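Local coordinates for protein enterochelin esterase (Salmonella enterica subsp. enterica serovar Typhimurium, PDB 3MGA) that probably hydrolyses the ester bonds of ferric enterobactin, the iron-loaded siderophore, with an alpha/beta-hydrolase domain so that the captured iron can be released, at residues 203-208 / 235-240; 284-289 / 308-313. All coordinates share one frame; numbering follows the deposited sequence.

Interaction 1. Residues 203-208 / 235-240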
loop_
_atom_site.group_PDB
_atom_site.type_symbol
_atom_site.label_atom_id
_atom_site.label_comp_id
_atom_site.label_asym_id
_atom_site.label_seq_id
_atom_site.Cartn_x
_atom_site.Cartn_y
_atom_site.Cartn_z
ATOM N N PRO A 203 23.297 -5.461 -1.975
ATOM C CA PRO A 203 22.209 -6.197 -1.370
ATOM C C PRO A 203 21.080 -6.429 -2.380
ATOM O O PRO A 203 20.858 -5.596 -3.273
ATOM C CB PRO A 203 21.712 -5.241 -0.291
ATOM C CG PRO A 203 22.055 -3.895 -0.802
ATOM C CD PRO A 203 23.359 -4.072 -1.491
ATOM N N LEU A 204 20.397 -7.559 -2.233
ATOM C CA LEU A 204 19.246 -7.916 -3.044
ATOM C C LEU A 204 18.008 -7.565 -2.228
ATOM O O LEU A 204 17.962 -7.820 -1.014
ATOM C CB LEU A 204 19.212 -9.418 -3.329
ATOM C CG LEU A 204 17.904 -9.935 -3.960
ATOM C CD1 LEU A 204 17.692 -9.335 -5.357
ATOM C CD2 LEU A 204 17.897 -11.458 -4.043
ATOM N N ALA A 205 17.011 -6.996 -2.899
ATOM C CA ALA A 205 15.761 -6.627 -2.267
ATOM C C ALA A 205 14.628 -7.156 -3.128
ATOM O O ALA A 205 14.530 -6.816 -4.310
ATOM C CB ALA A 205 15.662 -5.099 -2.120
ATOM N N ILE A 206 13.784 -8.003 -2.548
ATOM C CA ILE A 206 12.658 -8.551 -3.283
ATOM C C ILE A 206 11.366 -7.827 -2.934
ATOM O O ILE A 206 10.983 -7.730 -1.765
ATOM C CB ILE A 206 12.474 -10.039 -3.006
ATOM C CG1 ILE A 206 13.704 -10.818 -3.480
ATOM C CG2 ILE A 206 11.232 -10.557 -3.716
ATOM C CD1 ILE A 206 13.593 -12.316 -3.240
ATOM N N LEU A 207 10.697 -7.313 -3.960
ATOM C CA LEU A 207 9.435 -6.623 -3.776
ATOM C C LEU A 207 8.285 -7.406 -4.382
ATOM O O LEU A 207 8.241 -7.644 -5.594
ATOM C CB LEU A 207 9.476 -5.204 -4.340
ATOM C CG LEU A 207 10.196 -4.126 -3.519
ATOM C CD1 LEU A 207 11.658 -4.437 -3.282
ATOM C CD2 LEU A 207 10.060 -2.794 -4.225
ATOM N N LEU A 208 7.348 -7.801 -3.527
ATOM C CA LEU A 208 6.179 -8.540 -3.963
ATOM C C LEU A 208 5.215 -7.536 -4.598
ATOM O O LEU A 208 5.425 -6.327 -4.486
ATOM C CB LEU A 208 5.566 -9.294 -2.789
ATOM C CG LEU A 208 6.519 -10.323 -2.171
ATOM C CD1 LEU A 208 5.945 -10.886 -0.869
ATOM C CD2 LEU A 208 6.863 -11.456 -3.178
ATOM N N ALA A 235 22.118 -1.275 -5.160
ATOM C CA ALA A 235 21.497 -2.574 -4.935
ATOM C C ALA A 235 20.947 -3.198 -6.193
ATOM O O ALA A 235 21.091 -2.658 -7.277
ATOM C CB ALA A 235 20.363 -2.422 -3.905
ATOM N N VAL A 236 20.329 -4.363 -6.009
ATOM C CA VAL A 236 19.682 -5.121 -7.066
ATOM C C VAL A 236 18.250 -5.313 -6.616
ATOM O O VAL A 236 18.008 -5.982 -5.617
ATOM C CB VAL A 236 20.340 -6.516 -7.253
ATOM C CG1 VAL A 236 19.510 -7.395 -8.220
ATOM C CG2 VAL A 236 21.778 -6.370 -7.729
ATOM N N TYR A 237 17.306 -4.724 -7.344
ATOM C CA TYR A 237 15.882 -4.818 -7.007
ATOM C C TYR A 237 15.121 -5.805 -7.895
ATOM O O TYR A 237 15.175 -5.710 -9.109
ATOM C CB TYR A 237 15.236 -3.440 -7.107
ATOM C CG TYR A 237 15.810 -2.432 -6.142
ATOM C CD1 TYR A 237 15.291 -2.293 -4.859
ATOM C CD2 TYR A 237 16.869 -1.624 -6.507
ATOM C CE1 TYR A 237 15.814 -1.373 -3.970
ATOM C CE2 TYR A 237 17.395 -0.697 -5.626
ATOM C CZ TYR A 237 16.868 -0.581 -4.359
ATOM O OH TYR A 237 17.397 0.335 -3.484
ATOM N N LEU A 238 14.404 -6.742 -7.268
ATOM C CA LEU A 238 13.627 -7.747 -7.973
ATOM C C LEU A 238 12.124 -7.608 -7.699
ATOM O O LEU A 238 11.656 -7.886 -6.598
ATOM C CB LEU A 238 14.098 -9.121 -7.542
ATOM C CG LEU A 238 13.456 -10.324 -8.207
ATOM C CD1 LEU A 238 13.659 -10.263 -9.719
ATOM C CD2 LEU A 238 14.046 -11.593 -7.629
ATOM N N LEU A 239 11.363 -7.170 -8.697
ATOM C CA LEU A 239 9.918 -7.034 -8.528
ATOM C C LEU A 239 9.243 -8.248 -9.114
ATOM O O LEU A 239 9.438 -8.551 -10.292
ATOM C CB LEU A 239 9.395 -5.758 -9.177
ATOM C CG LEU A 239 9.648 -4.444 -8.433
ATOM C CD1 LEU A 239 11.107 -4.228 -8.096
ATOM C CD2 LEU A 239 9.115 -3.302 -9.293
ATOM N N ILE A 240 8.451 -8.946 -8.297
ATOM C CA ILE A 240 7.778 -10.154 -8.764
ATOM C C ILE A 240 6.285 -9.932 -8.990
ATOM O O ILE A 240 5.581 -9.434 -8.122
ATOM C CB ILE A 240 7.970 -11.327 -7.793
ATOM C CG1 ILE A 240 9.450 -11.509 -7.441
ATOM C CG2 ILE A 240 7.409 -12.607 -8.406
ATOM C CD1 ILE A 240 9.690 -12.637 -6.461
#

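Interaction 2. Residues 284-289 / 308-313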
loop_
_atom_site.group_PDB
_atom_site.type_symbol
_atom_site.label_atom_id
_atom_site.label_comp_id
_atom_site.label_asym_id
_atom_site.label_seq_id
_atom_site.Cartn_x
_atom_site.Cartn_y
_atom_site.Cartn_z
ATOM N N VAL A 284 16.632 -8.305 1.504
ATOM C CA VAL A 284 15.305 -7.873 1.846
ATOM C C VAL A 284 14.182 -8.544 1.088
ATOM O O VAL A 284 14.302 -8.879 -0.080
ATOM C CB VAL A 284 15.155 -6.350 1.625
ATOM C CG1 VAL A 284 13.664 -5.914 1.731
ATOM C CG2 VAL A 284 16.036 -5.581 2.601
ATOM N N VAL A 285 13.087 -8.745 1.802
ATOM C CA VAL A 285 11.867 -9.236 1.237
ATOM C C VAL A 285 10.865 -8.202 1.761
ATOM O O VAL A 285 10.717 -8.004 2.972
ATOM C CB VAL A 285 11.554 -10.666 1.645
ATOM C CG1 VAL A 285 10.188 -11.050 1.143
ATOM C CG2 VAL A 285 12.632 -11.621 1.075
ATOM N N ALA A 286 10.237 -7.489 0.838
ATOM C CA ALA A 286 9.295 -6.442 1.190
ATOM C C ALA A 286 7.960 -6.686 0.515
ATOM O O ALA A 286 7.911 -7.067 -0.649
ATOM C CB ALA A 286 9.872 -5.069 0.779
ATOM N N GLY A 287 6.876 -6.461 1.243
ATOM C CA GLY A 287 5.535 -6.663 0.697
ATOM C C GLY A 287 4.450 -5.975 1.504
ATOM O O GLY A 287 4.674 -5.569 2.647
ATOM N N GLN A 288 3.263 -5.845 0.904
ATOM C CA GLN A 288 2.138 -5.198 1.550
ATOM C C GLN A 288 0.930 -6.121 1.590
ATOM O O GLN A 288 0.685 -6.872 0.649
ATOM C CB GLN A 288 1.749 -3.922 0.802
ATOM C CG GLN A 288 2.910 -3.010 0.465
ATOM C CD GLN A 288 3.727 -3.504 -0.707
ATOM O OE1 GLN A 288 3.182 -4.024 -1.676
ATOM N NE2 GLN A 288 5.037 -3.306 -0.642
ATOM N N SER A 289 0.169 -6.041 2.680
ATOM C CA SER A 289 -1.048 -6.834 2.854
ATOM C C SER A 289 -0.633 -8.316 2.836
ATOM O O SER A 289 0.211 -8.694 3.657
ATOM C CB SER A 289 -2.066 -6.447 1.780
ATOM O OG SER A 289 -3.357 -6.913 2.107
ATOM N N CYS A 308 16.142 -9.769 6.227
ATOM C CA CYS A 308 15.451 -8.497 6.410
ATOM C C CYS A 308 14.018 -8.574 5.894
ATOM O O CYS A 308 13.778 -8.927 4.744
ATOM C CB CYS A 308 16.216 -7.381 5.688
ATOM S SG CYS A 308 17.974 -7.263 6.165
ATOM N N VAL A 309 13.066 -8.253 6.758
ATOM C CA VAL A 309 11.662 -8.267 6.397
ATOM C C VAL A 309 11.072 -6.859 6.477
ATOM O O VAL A 309 11.396 -6.079 7.384
ATOM C CB VAL A 309 10.853 -9.195 7.327
ATOM C CG1 VAL A 309 9.365 -9.029 7.090
ATOM C CG2 VAL A 309 11.273 -10.647 7.137
ATOM N N LEU A 310 10.238 -6.536 5.490
ATOM C CA LEU A 310 9.534 -5.275 5.446
ATOM C C LEU A 310 8.058 -5.584 5.197
ATOM O O LEU A 310 7.644 -5.845 4.061
ATOM C CB LEU A 310 10.108 -4.347 4.373
ATOM C CG LEU A 310 9.352 -3.023 4.138
ATOM C CD1 LEU A 310 8.991 -2.342 5.449
ATOM C CD2 LEU A 310 10.145 -2.069 3.219
ATOM N N SER A 311 7.281 -5.594 6.277
ATOM C CA SER A 311 5.855 -5.843 6.198
ATOM C C SER A 311 5.063 -4.563 6.414
ATOM O O SER A 311 5.152 -3.937 7.478
ATOM C CB SER A 311 5.414 -6.873 7.222
ATOM O OG SER A 311 3.999 -7.028 7.173
ATOM N N GLN A 312 4.295 -4.186 5.398
ATOM C CA GLN A 312 3.456 -2.995 5.450
ATOM C C GLN A 312 2.016 -3.496 5.438
ATOM O O GLN A 312 1.634 -4.252 4.543
ATOM C CB GLN A 312 3.713 -2.095 4.236
ATOM C CG GLN A 312 5.192 -1.838 3.958
ATOM C CD GLN A 312 5.434 -0.833 2.848
ATOM O OE1 GLN A 312 5.991 -1.174 1.813
ATOM N NE2 GLN A 312 4.981 0.404 3.046
ATOM N N SER A 313 1.233 -3.097 6.442
ATOM C CA SER A 313 -0.169 -3.525 6.569
ATOM C C SER A 313 -0.304 -5.045 6.449
ATOM O O SER A 313 -1.222 -5.555 5.806
ATOM C CB SER A 313 -1.049 -2.828 5.531
ATOM O OG SER A 313 -1.079 -1.438 5.747
#

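Interaction 1. Residues 203-208 / 235-240
Two parallel strands of the central alpha/beta-hydrolase sheet, 204-207 and 236-240, meet here with side chains packed on both faces. Five backbone hydrogen bonds join them, beginning with Val236 N to Pro203 O (3.0 Å) and ending with Ile240 N to Leu207 O. The straightest runs from Leu238 N to Ala205 O, at 176°. Leu238 answers with its own carbonyl, whose O takes Leu207 N at 2.9 Å, the donor tilted 25° from the carbonyl plane. On the face of Leu204, Ile206, Val236 and Leu238, Leu204 swings its CG away from its backbone N (chi1 169°), which brings CD1 to 3.4 Å from Val236 O and carries it obliquely across to Val236 CG1. Farther along, Ile206 and Ile240 meet at an angle through single methyls, Ile206 CG2 lying 3.8 Å from Ile240 CD1. Helix 256-273 covers this layer with Leu266 and Leu267. The other face carries Ala205, Leu207, Tyr237 and Leu239. There Ala205 CB rests obliquely against the phenol ring, 3.9 Å from Tyr237 CD1, and Leu207 CB lies 4.2 Å from Leu239 CG, while Leu223 and Trp220 of helix 220-228 pack on the tyrosine and Leu239. With two helices between the strands and every touching residue buried, this is the parallel core of an alpha/beta-hydrolase fold.

Interaction 2. Residues 284-289 / 308-313
Gln288 and Gln312 sit side by side at the C-terminal ends of neighbouring parallel strands, in a beta-alpha-beta unit whose helix 290-301 starts within a probable nucleophile elbow (GxSxG). Their amide planes stand 87° apart, and a weak hydrogen bond of 3.4 Å links Gln288 NE2 to Gln312 OE1. A chi1 of -48° sets Gln288 CG 3.8 Å from Gln312 OE1, and the bend at chi2 (77°) turns the amide so that NE2 faces that oxygen. Back along the same face, Ala286 CB nests against Leu310 CB and CD2, the nearer at 3.7 Å, and Val284 CG2 touches Cys308 CB. Five backbone hydrogen bonds run beneath these pairs, among them Gly287 N to Leu310 O (3.0 Å) and Gln312 N to Gly287 O.

One shell out, both amides have firmer partners: Trp213 NE1 donates to Gln288 OE1, while Gln312 NE2 reaches Trp388 O and Glu348. Ser313 OG is held by Glu353 and Trp388. Past the strand end, Ser289 turns with positive phi, the strained conformation expected at such an elbow, and its side chain touches His383. Ser289 OG bonds to Ser315 OG and a glycerol, and Ser289 N donates to Gln312 O at 3.0 Å.

Interactions 1 and 2 are neighbouring strand pairs of one sheet, their centres about 11 Å apart, joined where strand 204-207 borders strand 284-288. A probable hydrogen bond of 2.7 Å from Ile206 N to Val284 O is part of the seam. Another, also 2.7 Å, runs from Ala286 N to Ile206 O, and Ala205 CA packs 3.9 Å from Val284 CB. The strand order 236-240, 204-207, 284-288, 308-312 thus runs unbroken through both contacts. At the C-terminal ends of its strands, interaction 2 carries the probable nucleophile Ser289, next to a glycerol, probably from the crystallisation liquor, that may mark the substrate pocket. The side chain of Leu208 in interaction 1 touches the elbow residues.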